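Local coordinates for protein N5-carboxyaminoimidazole ribonucleotide synthetase (Bacillus anthracis, PDB 3R5H) that probably catalyses the ATP-dependent carboxylation of 5-aminoimidazole ribonucleotide to N5-carboxyaminoimidazole ribonucleotide in purine biosynthesis, at residues V127-L132 / L187-P192; L152-G157 / R177-A182; A259-A264 / I272-P277. All coordinates share one frame; numbering follows the deposited sequence.

Contact 1: residues V127-L132 / L187-P192; sequences VATYRL and LEKWVP. With ADP (adenosine-5'-diphosphate), chain C.
The carbonyl oxygen of Thr-129 receives the amide of Lys-189 (N to O 2.7 Å) and, more weakly, the CA-H of Glu-188. Leu-187 O is used likewise, taking Arg-131 N at 2.8 Å and a CA-H from Tyr-130, while Leu-187 N returns a bond to Arg-131 O. These bonds join two antiparallel strands, with Tyr-130 and Glu-188 a non-hydrogen-bonded pair on one face. The Thr-129 and Lys-189 side chains run alongside each other, Thr-129 CB lying 3.8 Å from Lys-189 CE. Past the strand end, small Ala-128 lets its CB meet Val-191 CG2 at 3.6 Å.

Beyond this seam 188-191 grip adenine. ADP N6 gives one hydrogen bond to Glu-188 OE2 and another to Lys-189 O, both 2.8 Å, and Val-191 N donates straight to N1 (180°). Trp-190 lays one ring face over C2. A carboxylate suits the donor amino group, and the extended Glu-188 chain carries it there; Lys-117 and Lys-153 form salt bridges with OE1.

Strand 130-133 lies at the edge of a four-stranded antiparallel sheet, beside strand 185-189. Helix 136-146 covers the Leu-187 and Arg-131 face, where Arg-131 pairs with Glu-145; helix 113-122 meets Tyr-130, whose OH bonds to Glu-121.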
loop_
_atom_site.group_PDB
_atom_site.type_symbol
_atom_site.label_atom_id
_atom_site.label_comp_id
_atom_site.label_asym_id
_atom_site.label_seq_id
_atom_site.Cartn_x
_atom_site.Cartn_y
_atom_site.Cartn_z
ATOM N N VAL A 127 -12.524 -12.424 -31.544
ATOM C CA VAL A 127 -13.309 -13.084 -30.501
ATOM C C VAL A 127 -13.819 -14.410 -31.062
ATOM O O VAL A 127 -13.800 -14.623 -32.278
ATOM C CB VAL A 127 -14.535 -12.229 -30.036
ATOM C CG1 VAL A 127 -14.096 -10.921 -29.448
ATOM C CG2 VAL A 127 -15.522 -11.997 -31.179
ATOM N N ALA A 128 -14.267 -15.297 -30.180
ATOM C CA ALA A 128 -14.936 -16.516 -30.608
ATOM C C ALA A 128 -16.147 -16.147 -31.466
ATOM O O ALA A 128 -16.839 -15.150 -31.191
ATOM C CB ALA A 128 -15.366 -17.335 -29.396
ATOM N N THR A 129 -16.387 -16.931 -32.517
ATOM C CA THR A 129 -17.548 -16.714 -33.389
ATOM C C THR A 129 -18.801 -16.833 -32.516
ATOM O O THR A 129 -18.883 -17.728 -31.677
ATOM C CB THR A 129 -17.552 -17.719 -34.585
ATOM O OG1 THR A 129 -16.303 -17.616 -35.295
ATOM C CG2 THR A 129 -18.714 -17.428 -35.568
ATOM N N TYR A 130 -19.737 -15.899 -32.677
ATOM C CA TYR A 130 -20.871 -15.735 -31.757
ATOM C C TYR A 130 -22.135 -15.328 -32.528
ATOM O O TYR A 130 -22.036 -14.741 -33.602
ATOM C CB TYR A 130 -20.541 -14.687 -30.667
ATOM C CG TYR A 130 -20.325 -13.272 -31.222
ATOM C CD1 TYR A 130 -19.126 -12.922 -31.818
ATOM C CD2 TYR A 130 -21.336 -12.295 -31.151
ATOM C CE1 TYR A 130 -18.919 -11.641 -32.343
ATOM C CE2 TYR A 130 -21.144 -11.014 -31.682
ATOM C CZ TYR A 130 -19.930 -10.700 -32.276
ATOM O OH TYR A 130 -19.696 -9.453 -32.805
ATOM N N ARG A 131 -23.310 -15.649 -31.968
ATOM C CA ARG A 131 -24.622 -15.324 -32.564
ATOM C C ARG A 131 -25.590 -14.901 -31.470
ATOM O O ARG A 131 -25.620 -15.499 -30.392
ATOM C CB ARG A 131 -25.219 -16.530 -33.295
ATOM C CG ARG A 131 -24.425 -17.062 -34.501
ATOM C CD ARG A 131 -24.464 -16.123 -35.718
ATOM N NE ARG A 131 -23.794 -16.722 -36.877
ATOM C CZ ARG A 131 -22.513 -16.542 -37.199
ATOM N NH1 ARG A 131 -21.723 -15.762 -36.462
ATOM N NH2 ARG A 131 -22.020 -17.142 -38.276
ATOM N N LEU A 132 -26.378 -13.864 -31.738
ATOM C CA LEU A 132 -27.360 -13.407 -30.775
ATOM C C LEU A 132 -28.502 -14.419 -30.720
ATOM O O LEU A 132 -28.918 -14.945 -31.756
ATOM C CB LEU A 132 -27.880 -12.009 -31.152
ATOM C CG LEU A 132 -28.922 -11.414 -30.204
ATOM C CD1 LEU A 132 -28.334 -11.191 -28.808
ATOM C CD2 LEU A 132 -29.537 -10.126 -30.773
ATOM N N LEU A 187 -24.721 -17.310 -28.288
ATOM C CA LEU A 187 -24.063 -18.588 -28.536
ATOM C C LEU A 187 -22.684 -18.342 -29.124
ATOM O O LEU A 187 -22.565 -17.689 -30.159
ATOM C CB LEU A 187 -24.881 -19.462 -29.500
ATOM C CG LEU A 187 -24.388 -20.917 -29.577
ATOM C CD1 LEU A 187 -24.834 -21.717 -28.371
ATOM C CD2 LEU A 187 -24.817 -21.610 -30.873
ATOM N N GLU A 188 -21.663 -18.868 -28.455
ATOM C CA GLU A 188 -20.253 -18.744 -28.876
ATOM C C GLU A 188 -19.677 -20.092 -29.300
ATOM O O GLU A 188 -19.915 -21.088 -28.621
ATOM C CB GLU A 188 -19.383 -18.273 -27.708
ATOM C CG GLU A 188 -19.653 -16.890 -27.170
ATOM C CD GLU A 188 -18.650 -16.494 -26.092
ATOM O OE1 GLU A 188 -18.913 -15.510 -25.353
ATOM O OE2 GLU A 188 -17.601 -17.174 -25.973
ATOM N N LYS A 189 -18.893 -20.123 -30.383
ATOM C CA LYS A 189 -18.015 -21.272 -30.638
ATOM C C LYS A 189 -17.158 -21.567 -29.396
ATOM O O LYS A 189 -16.674 -20.638 -28.742
ATOM C CB LYS A 189 -17.084 -21.014 -31.819
ATOM C CG LYS A 189 -17.579 -21.497 -33.189
ATOM C CD LYS A 189 -16.398 -21.943 -34.061
ATOM C CE LYS A 189 -16.377 -21.279 -35.433
ATOM N NZ LYS A 189 -17.424 -21.765 -36.378
ATOM N N TRP A 190 -17.015 -22.847 -29.058
ATOM C CA TRP A 190 -16.075 -23.286 -28.032
ATOM C C TRP A 190 -14.642 -23.092 -28.539
ATOM O O TRP A 190 -14.297 -23.521 -29.637
ATOM C CB TRP A 190 -16.331 -24.751 -27.671
ATOM C CG TRP A 190 -15.465 -25.342 -26.567
ATOM C CD1 TRP A 190 -14.336 -26.106 -26.731
ATOM C CD2 TRP A 190 -15.688 -25.262 -25.146
ATOM N NE1 TRP A 190 -13.835 -26.483 -25.499
ATOM C CE2 TRP A 190 -14.645 -25.980 -24.515
ATOM C CE3 TRP A 190 -16.650 -24.640 -24.349
ATOM C CZ2 TRP A 190 -14.548 -26.094 -23.122
ATOM C CZ3 TRP A 190 -16.548 -24.752 -22.963
ATOM C CH2 TRP A 190 -15.509 -25.475 -22.368
ATOM N N VAL A 191 -13.828 -22.396 -27.752
ATOM C CA VAL A 191 -12.439 -22.173 -28.110
ATOM C C VAL A 191 -11.587 -23.211 -27.382
ATOM O O VAL A 191 -11.578 -23.227 -26.152
ATOM C CB VAL A 191 -11.963 -20.744 -27.703
ATOM C CG1 VAL A 191 -10.578 -20.460 -28.259
ATOM C CG2 VAL A 191 -12.949 -19.680 -28.171
ATOM N N PRO A 192 -10.889 -24.091 -28.135
ATOM C CA PRO A 192 -9.819 -24.878 -27.516
ATOM C C PRO A 192 -8.665 -23.926 -27.228
ATOM O O PRO A 192 -8.161 -23.264 -28.147
ATOM C CB PRO A 192 -9.416 -25.898 -28.608
ATOM C CG PRO A 192 -10.451 -25.807 -29.656
ATOM C CD PRO A 192 -11.015 -24.395 -29.570
HETATM P PB ADP C . -18.283 -15.327 -16.477
HETATM O O1B ADP C . -19.664 -15.523 -15.925
HETATM O O2B ADP C . -17.994 -13.873 -16.692
HETATM O O3B ADP C . -17.200 -16.072 -15.741
HETATM P PA ADP C . -17.170 -16.393 -18.932
HETATM O O1A ADP C . -15.868 -15.941 -18.321
HETATM O O2A ADP C . -17.570 -15.895 -20.297
HETATM O O3A ADP C . -18.385 -16.033 -17.927
HETATM O "O5'" ADP C . -17.162 -17.997 -19.014
HETATM C "C5'" ADP C . -16.835 -18.768 -17.859
HETATM C "C4'" ADP C . -15.796 -19.818 -18.216
HETATM O "O4'" ADP C . -16.314 -20.693 -19.228
HETATM C "C3'" ADP C . -14.530 -19.207 -18.794
HETATM O "O3'" ADP C . -13.557 -18.958 -17.779
HETATM C "C2'" ADP C . -14.046 -20.265 -19.758
HETATM O "O2'" ADP C . -13.269 -21.228 -19.032
HETATM C "C1'" ADP C . -15.305 -20.966 -20.210
HETATM N N9 ADP C . -15.723 -20.429 -21.528
HETATM C C8 ADP C . -16.602 -19.426 -21.744
HETATM N N7 ADP C . -16.764 -19.185 -23.068
HETATM C C5 ADP C . -15.989 -20.055 -23.725
HETATM C C6 ADP C . -15.685 -20.357 -25.138
HETATM N N6 ADP C . -16.260 -19.668 -26.160
HETATM N N1 ADP C . -14.790 -21.358 -25.375
HETATM C C2 ADP C . -14.191 -22.063 -24.400
HETATM N N3 ADP C . -14.431 -21.836 -23.102
HETATM C C4 ADP C . -15.298 -20.868 -22.710
#

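Contact 2: residues L152-G157 / R177-A182; sequences LKTTTG and RKLANA. With ADP (adenosine-5'-diphosphate), chain C.
Leu-179 lays its two methyl branches along strand 152-154 from helix 173-182. CD2 touches Leu-152 twice, meeting the carbonyl oxygen at 3.4 Å and the side-chain CD2 at 3.8 Å, the two leucines running antiparallel past one another. CD1 reaches Thr-154 CG2, also at 3.8 Å, the two side chains nearly perpendicular. With CG of Leu-179 anti to the backbone N (chi1 180°), the forked end is carried to the strand. Ala-180 adds a light touch, its CB 4.5 Å from Leu-152 CD2. No hydrogen bond joins the two segments; leucine suits the middle of such a contact, its fork reaching two strand residues without polar partners, and small Ala-180 lets the helix lie close.

Thr-154 has OG1 between the backbone N and the carbonyl carbon (chi1 66°); there it donates to Thr-156 O at 3.1 Å, which is consistent with holding CG2 toward Leu-179. The next shell is hydrophobic, Val-165 and Cys-185 on neighbouring strands meeting Leu-179 while Leu-139 of helix 136-146 packs on Leu-152 and Ala-180.

Lys-153 points away from the helix, as alternation along a strand requires. Its extended chain leads to ADP, where NZ hydrogen-bonds to O2A (2.7 Å) and to adenine N7 (3.0 Å), with Glu-188 as its salt-bridge partner. A long cationic residue suits this span between phosphate and base. A helix-backed antiparallel sheet offering a lysine to the nucleotide is characteristic of the ATP-grasp fold.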
loop_
_atom_site.group_PDB
_atom_site.type_symbol
_atom_site.label_atom_id
_atom_site.label_comp_id
_atom_site.label_asym_id
_atom_site.label_seq_id
_atom_site.Cartn_x
_atom_site.Cartn_y
_atom_site.Cartn_z
ATOM N N LEU A 152 -23.621 -21.395 -24.798
ATOM C CA LEU A 152 -24.710 -20.444 -24.716
ATOM C C LEU A 152 -24.673 -19.770 -23.354
ATOM O O LEU A 152 -24.723 -20.431 -22.327
ATOM C CB LEU A 152 -26.042 -21.180 -24.901
ATOM C CG LEU A 152 -27.298 -20.308 -24.980
ATOM C CD1 LEU A 152 -27.348 -19.589 -26.327
ATOM C CD2 LEU A 152 -28.546 -21.181 -24.726
ATOM N N LYS A 153 -24.568 -18.448 -23.361
ATOM C CA LYS A 153 -24.506 -17.660 -22.137
ATOM C C LYS A 153 -25.559 -16.564 -22.207
ATOM O O LYS A 153 -25.931 -16.143 -23.298
ATOM C CB LYS A 153 -23.143 -16.960 -21.996
ATOM C CG LYS A 153 -21.914 -17.769 -22.282
ATOM C CD LYS A 153 -20.718 -16.827 -22.256
ATOM C CE LYS A 153 -19.441 -17.558 -22.558
ATOM N NZ LYS A 153 -18.323 -16.617 -22.829
ATOM N N THR A 154 -25.990 -16.062 -21.052
ATOM C CA THR A 154 -26.870 -14.897 -21.022
ATOM C C THR A 154 -26.066 -13.648 -21.363
ATOM O O THR A 154 -24.868 -13.576 -21.057
ATOM C CB THR A 154 -27.522 -14.696 -19.643
ATOM O OG1 THR A 154 -26.518 -14.365 -18.685
ATOM C CG2 THR A 154 -28.256 -15.953 -19.189
ATOM N N THR A 155 -26.725 -12.669 -21.982
ATOM C CA THR A 155 -26.064 -11.433 -22.399
ATOM C C THR A 155 -25.820 -10.464 -21.237
ATOM O O THR A 155 -24.852 -9.703 -21.262
ATOM C CB THR A 155 -26.858 -10.701 -23.510
ATOM O OG1 THR A 155 -28.223 -10.568 -23.103
ATOM C CG2 THR A 155 -26.791 -11.461 -24.843
ATOM N N THR A 156 -26.694 -10.495 -20.227
ATOM C CA THR A 156 -26.602 -9.571 -19.080
ATOM C C THR A 156 -26.656 -10.301 -17.743
ATOM O O THR A 156 -26.954 -11.496 -17.691
ATOM C CB THR A 156 -27.740 -8.485 -19.059
ATOM O OG1 THR A 156 -28.993 -9.089 -18.704
ATOM C CG2 THR A 156 -27.878 -7.758 -20.398
ATOM N N GLY A 157 -26.368 -9.559 -16.670
ATOM C CA GLY A 157 -26.536 -10.031 -15.297
ATOM C C GLY A 157 -25.701 -11.249 -14.959
ATOM O O GLY A 157 -24.768 -11.600 -15.692
ATOM N N ARG A 177 -32.204 -24.729 -24.496
ATOM C CA ARG A 177 -33.528 -24.159 -24.763
ATOM C C ARG A 177 -34.124 -23.569 -23.502
ATOM O O ARG A 177 -34.691 -22.487 -23.536
ATOM C CB ARG A 177 -34.461 -25.186 -25.404
ATOM C CG ARG A 177 -33.989 -25.635 -26.763
ATOM C CD ARG A 177 -35.141 -25.971 -27.681
ATOM N NE ARG A 177 -34.662 -26.425 -28.984
ATOM C CZ ARG A 177 -34.364 -25.618 -29.998
ATOM N NH1 ARG A 177 -33.930 -26.126 -31.147
ATOM N NH2 ARG A 177 -34.500 -24.299 -29.864
ATOM N N LYS A 178 -33.938 -24.262 -22.380
ATOM C CA LYS A 178 -34.388 -23.785 -21.064
ATOM C C LYS A 178 -33.740 -22.455 -20.687
ATOM O O LYS A 178 -34.395 -21.577 -20.134
ATOM C CB LYS A 178 -34.121 -24.849 -19.983
ATOM C CG LYS A 178 -34.540 -24.466 -18.543
ATOM C CD LYS A 178 -36.016 -24.799 -18.248
ATOM C CE LYS A 178 -36.317 -24.723 -16.745
ATOM N NZ LYS A 178 -37.708 -25.172 -16.427
ATOM N N LEU A 179 -32.454 -22.310 -20.999
ATOM C CA LEU A 179 -31.721 -21.066 -20.756
ATOM C C LEU A 179 -32.208 -19.946 -21.686
ATOM O O LEU A 179 -32.448 -18.823 -21.252
ATOM C CB LEU A 179 -30.213 -21.291 -20.938
ATOM C CG LEU A 179 -29.282 -20.095 -20.718
ATOM C CD1 LEU A 179 -29.360 -19.590 -19.282
ATOM C CD2 LEU A 179 -27.840 -20.463 -21.085
ATOM N N ALA A 180 -32.348 -20.269 -22.964
ATOM C CA ALA A 180 -32.838 -19.310 -23.948
ATOM C C ALA A 180 -34.258 -18.820 -23.615
ATOM O O ALA A 180 -34.649 -17.713 -23.994
ATOM C CB ALA A 180 -32.772 -19.909 -25.341
ATOM N N ASN A 181 -35.005 -19.634 -22.875
ATOM C CA ASN A 181 -36.360 -19.289 -22.457
ATOM C C ASN A 181 -36.390 -18.222 -21.378
ATOM O O ASN A 181 -37.284 -17.364 -21.348
ATOM C CB ASN A 181 -37.086 -20.539 -21.945
ATOM C CG ASN A 181 -38.569 -20.306 -21.763
ATOM O OD1 ASN A 181 -39.018 -19.973 -20.672
ATOM N ND2 ASN A 181 -39.335 -20.457 -22.839
ATOM N N ALA A 182 -35.415 -18.283 -20.476
ATOM C CA ALA A 182 -35.381 -17.366 -19.346
ATOM C C ALA A 182 -34.693 -16.030 -19.653
ATOM O O ALA A 182 -34.884 -15.062 -18.918
ATOM C CB ALA A 182 -34.736 -18.046 -18.117
HETATM P PB ADP C . -18.283 -15.327 -16.477
HETATM O O1B ADP C . -19.664 -15.523 -15.925
HETATM O O2B ADP C . -17.994 -13.873 -16.692
HETATM O O3B ADP C . -17.200 -16.072 -15.741
HETATM P PA ADP C . -17.170 -16.393 -18.932
HETATM O O1A ADP C . -15.868 -15.941 -18.321
HETATM O O2A ADP C . -17.570 -15.895 -20.297
HETATM O O3A ADP C . -18.385 -16.033 -17.927
HETATM O "O5'" ADP C . -17.162 -17.997 -19.014
HETATM C "C5'" ADP C . -16.835 -18.768 -17.859
HETATM C "C4'" ADP C . -15.796 -19.818 -18.216
HETATM O "O4'" ADP C . -16.314 -20.693 -19.228
HETATM C "C3'" ADP C . -14.530 -19.207 -18.794
HETATM O "O3'" ADP C . -13.557 -18.958 -17.779
HETATM C "C2'" ADP C . -14.046 -20.265 -19.758
HETATM O "O2'" ADP C . -13.269 -21.228 -19.032
HETATM C "C1'" ADP C . -15.305 -20.966 -20.210
HETATM N N9 ADP C . -15.723 -20.429 -21.528
HETATM C C8 ADP C . -16.602 -19.426 -21.744
HETATM N N7 ADP C . -16.764 -19.185 -23.068
HETATM C C5 ADP C . -15.989 -20.055 -23.725
HETATM C C6 ADP C . -15.685 -20.357 -25.138
HETATM N N6 ADP C . -16.260 -19.668 -26.160
HETATM N N1 ADP C . -14.790 -21.358 -25.375
HETATM C C2 ADP C . -14.191 -22.063 -24.400
HETATM N N3 ADP C . -14.431 -21.836 -23.102
HETATM C C4 ADP C . -15.298 -20.868 -22.710
#

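Contact 3: residues A259-A264 / I272-P277; sequences AVEMFA and INELAP. With MG (magnesium ion), chain E; ADP (adenosine-5'-diphosphate), chain C.
Glu-261 O accepts two backbone amides at once, Asn-273 N at 2.7 Å and Glu-274 N at 3.3 Å, the mark of a classic beta bulge. It shifts the register by one residue, so that Asn-273 and Glu-274 both face Glu-261 and can serve ADP and magnesium from adjacent positions.

The Glu-261 and Glu-274 side chains run alongside each other, their carboxylate planes 19° apart. Their OE1 atoms, both acceptors, come within 2.9 Å; this closeness is not a hydrogen bond. Magnesium takes Glu-274 OE1 at 2.2 Å together with ADP O1A and a water, while another water donates to Glu-261 OE1. Glutamate suits position 274 because its extended chain spans the distance to the ion.

Asn-273 has CG anti to its own N (chi1 174°), which lets ND2 donate a hydrogen bond to ADP O1A at 3.2 Å. Its CB sits over one face of the Phe-263 ring in a CH-pi contact, with amide and ring only 24° apart; the flat aromatic ring thus braces the amide beside the nucleotide.

On the face of the sheet turned from Glu-261 and Glu-274, Val-260 CG1 meets Leu-275 CD2 at 3.7 Å, with Met-262 beside Ile-272. Helix 235-251 covers these aliphatic residues through Leu-248, Ala-241 and Tyr-244. Strand 270-276 is outermost in the large antiparallel sheet, and strand 256-264 lies between it and strand 195-203.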
loop_
_atom_site.group_PDB
_atom_site.type_symbol
_atom_site.label_atom_id
_atom_site.label_comp_id
_atom_site.label_asym_id
_atom_site.label_seq_id
_atom_site.Cartn_x
_atom_site.Cartn_y
_atom_site.Cartn_z
ATOM N N ALA A 259 -9.862 -3.967 -17.484
ATOM C CA ALA A 259 -9.369 -5.331 -17.428
ATOM C C ALA A 259 -9.823 -6.086 -18.673
ATOM O O ALA A 259 -11.015 -6.095 -18.990
ATOM C CB ALA A 259 -9.855 -6.036 -16.165
ATOM N N VAL A 260 -8.874 -6.710 -19.369
ATOM C CA VAL A 260 -9.159 -7.461 -20.593
ATOM C C VAL A 260 -8.867 -8.937 -20.380
ATOM O O VAL A 260 -7.702 -9.343 -20.182
ATOM C CB VAL A 260 -8.317 -6.982 -21.798
ATOM C CG1 VAL A 260 -8.803 -7.687 -23.110
ATOM C CG2 VAL A 260 -8.357 -5.468 -21.933
ATOM N N GLU A 261 -9.917 -9.740 -20.414
ATOM C CA GLU A 261 -9.773 -11.167 -20.207
ATOM C C GLU A 261 -9.750 -11.894 -21.535
ATOM O O GLU A 261 -10.569 -11.617 -22.418
ATOM C CB GLU A 261 -10.897 -11.694 -19.326
ATOM C CG GLU A 261 -10.723 -11.319 -17.871
ATOM C CD GLU A 261 -11.696 -12.072 -16.996
ATOM O OE1 GLU A 261 -12.859 -11.616 -16.882
ATOM O OE2 GLU A 261 -11.296 -13.129 -16.443
ATOM N N MET A 262 -8.817 -12.836 -21.645
ATOM C CA MET A 262 -8.458 -13.457 -22.925
ATOM C C MET A 262 -8.281 -14.979 -22.830
ATOM O O MET A 262 -7.994 -15.503 -21.750
ATOM C CB MET A 262 -7.162 -12.814 -23.451
ATOM C CG MET A 262 -7.229 -11.269 -23.607
ATOM S SD MET A 262 -5.618 -10.609 -24.095
ATOM C CE MET A 262 -5.710 -8.859 -23.756
ATOM N N PHE A 263 -8.478 -15.676 -23.952
ATOM C CA PHE A 263 -8.119 -17.094 -24.079
ATOM C C PHE A 263 -6.863 -17.180 -24.948
ATOM O O PHE A 263 -6.790 -16.559 -26.000
ATOM C CB PHE A 263 -9.233 -17.916 -24.741
ATOM C CG PHE A 263 -10.576 -17.854 -24.039
ATOM C CD1 PHE A 263 -11.743 -17.753 -24.781
ATOM C CD2 PHE A 263 -10.678 -17.901 -22.652
ATOM C CE1 PHE A 263 -13.014 -17.709 -24.153
ATOM C CE2 PHE A 263 -11.931 -17.859 -22.014
ATOM C CZ PHE A 263 -13.100 -17.764 -22.773
ATOM N N ALA A 264 -5.879 -17.952 -24.501
ATOM C CA ALA A 264 -4.635 -18.123 -25.248
ATOM C C ALA A 264 -4.481 -19.583 -25.623
ATOM O O ALA A 264 -4.485 -20.468 -24.750
ATOM C CB ALA A 264 -3.430 -17.653 -24.412
ATOM N N ILE A 272 -10.414 -12.438 -27.272
ATOM C CA ILE A 272 -10.901 -11.625 -26.167
ATOM C C ILE A 272 -12.184 -12.267 -25.644
ATOM O O ILE A 272 -13.128 -12.478 -26.394
ATOM C CB ILE A 272 -11.219 -10.175 -26.583
ATOM C CG1 ILE A 272 -10.130 -9.581 -27.507
ATOM C CG2 ILE A 272 -11.536 -9.308 -25.331
ATOM C CD1 ILE A 272 -8.768 -9.418 -26.875
ATOM N N ASN A 273 -12.206 -12.569 -24.358
ATOM C CA ASN A 273 -13.375 -13.157 -23.726
ATOM C C ASN A 273 -14.308 -12.075 -23.182
ATOM O O ASN A 273 -15.477 -12.020 -23.549
ATOM C CB ASN A 273 -12.930 -14.100 -22.601
ATOM C CG ASN A 273 -14.082 -14.653 -21.800
ATOM O OD1 ASN A 273 -15.146 -14.955 -22.337
ATOM N ND2 ASN A 273 -13.856 -14.834 -20.504
ATOM N N GLU A 274 -13.797 -11.226 -22.297
ATOM C CA GLU A 274 -14.629 -10.191 -21.689
ATOM C C GLU A 274 -13.835 -9.022 -21.125
ATOM O O GLU A 274 -12.616 -9.105 -20.916
ATOM C CB GLU A 274 -15.626 -10.773 -20.647
ATOM C CG GLU A 274 -14.978 -11.474 -19.489
ATOM C CD GLU A 274 -15.958 -11.940 -18.420
ATOM O OE1 GLU A 274 -15.501 -12.740 -17.543
ATOM O OE2 GLU A 274 -17.152 -11.513 -18.442
ATOM N N LEU A 275 -14.542 -7.913 -20.941
ATOM C CA LEU A 275 -13.977 -6.676 -20.461
ATOM C C LEU A 275 -14.665 -6.258 -19.177
ATOM O O LEU A 275 -15.873 -6.503 -18.996
ATOM C CB LEU A 275 -14.142 -5.577 -21.511
ATOM C CG LEU A 275 -13.715 -5.867 -22.945
ATOM C CD1 LEU A 275 -14.015 -4.669 -23.866
ATOM C CD2 LEU A 275 -12.221 -6.245 -22.988
ATOM N N ALA A 276 -13.893 -5.635 -18.291
ATOM C CA ALA A 276 -14.427 -5.012 -17.087
ATOM C C ALA A 276 -13.808 -3.629 -16.963
ATOM O O ALA A 276 -12.582 -3.506 -16.866
ATOM C CB ALA A 276 -14.119 -5.872 -15.841
ATOM N N PRO A 277 -14.647 -2.577 -16.994
ATOM C CA PRO A 277 -14.166 -1.181 -16.951
ATOM C C PRO A 277 -13.914 -0.685 -15.515
ATOM O O PRO A 277 -14.500 0.301 -15.065
ATOM C CB PRO A 277 -15.303 -0.401 -17.627
ATOM C CG PRO A 277 -16.549 -1.212 -17.343
ATOM C CD PRO A 277 -16.119 -2.664 -17.105
HETATM MG MG MG E . -15.131 -14.728 -16.793
HETATM P PB ADP C . -18.283 -15.327 -16.477
HETATM O O1B ADP C . -19.664 -15.523 -15.925
HETATM O O2B ADP C . -17.994 -13.873 -16.692
HETATM O O3B ADP C . -17.200 -16.072 -15.741
HETATM P PA ADP C . -17.170 -16.393 -18.932
HETATM O O1A ADP C . -15.868 -15.941 -18.321
HETATM O O2A ADP C . -17.570 -15.895 -20.297
HETATM O O3A ADP C . -18.385 -16.033 -17.927
HETATM O "O5'" ADP C . -17.162 -17.997 -19.014
HETATM C "C5'" ADP C . -16.835 -18.768 -17.859
HETATM C "C4'" ADP C . -15.796 -19.818 -18.216
HETATM O "O4'" ADP C . -16.314 -20.693 -19.228
HETATM C "C3'" ADP C . -14.530 -19.207 -18.794
HETATM O "O3'" ADP C . -13.557 -18.958 -17.779
HETATM C "C2'" ADP C . -14.046 -20.265 -19.758
HETATM O "O2'" ADP C . -13.269 -21.228 -19.032
HETATM C "C1'" ADP C . -15.305 -20.966 -20.210
HETATM N N9 ADP C . -15.723 -20.429 -21.528
HETATM C C8 ADP C . -16.602 -19.426 -21.744
HETATM N N7 ADP C . -16.764 -19.185 -23.068
HETATM C C5 ADP C . -15.989 -20.055 -23.725
HETATM C C6 ADP C . -15.685 -20.357 -25.138
HETATM N N6 ADP C . -16.260 -19.668 -26.160
HETATM N N1 ADP C . -14.790 -21.358 -25.375
HETATM C C2 ADP C . -14.191 -22.063 -24.400
HETATM N N3 ADP C . -14.431 -21.836 -23.102
HETATM C C4 ADP C . -15.298 -20.868 -22.710
HETATM O O HOH W 1 -13.026 -9.125 -17.664
HETATM O O HOH W 2 -13.954 -14.747 -14.900
#

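How the contacts relate
All three contacts belong to the ATP-grasp domain, and all touch ADP. Both segments of contact 2 come between those of contact 1 in sequence, with centres about 15 Å apart; strands 185-189 and 150-154 are neighbours in one four-stranded antiparallel sheet. Contact 3 follows later as a hairpin at the edge of a larger sheet, its centre about 14 Å from that of contact 1 and about 20 Å from that of contact 2. Loop residues next to the smaller sheet, Val-127 and Val-191, pack on Ile-272 and Phe-263 of the larger one, so the two meet beside the nucleotide. Contact 1 serves mainly adenine, contact 3 the magnesium-bound phosphate end, and contact 2 both.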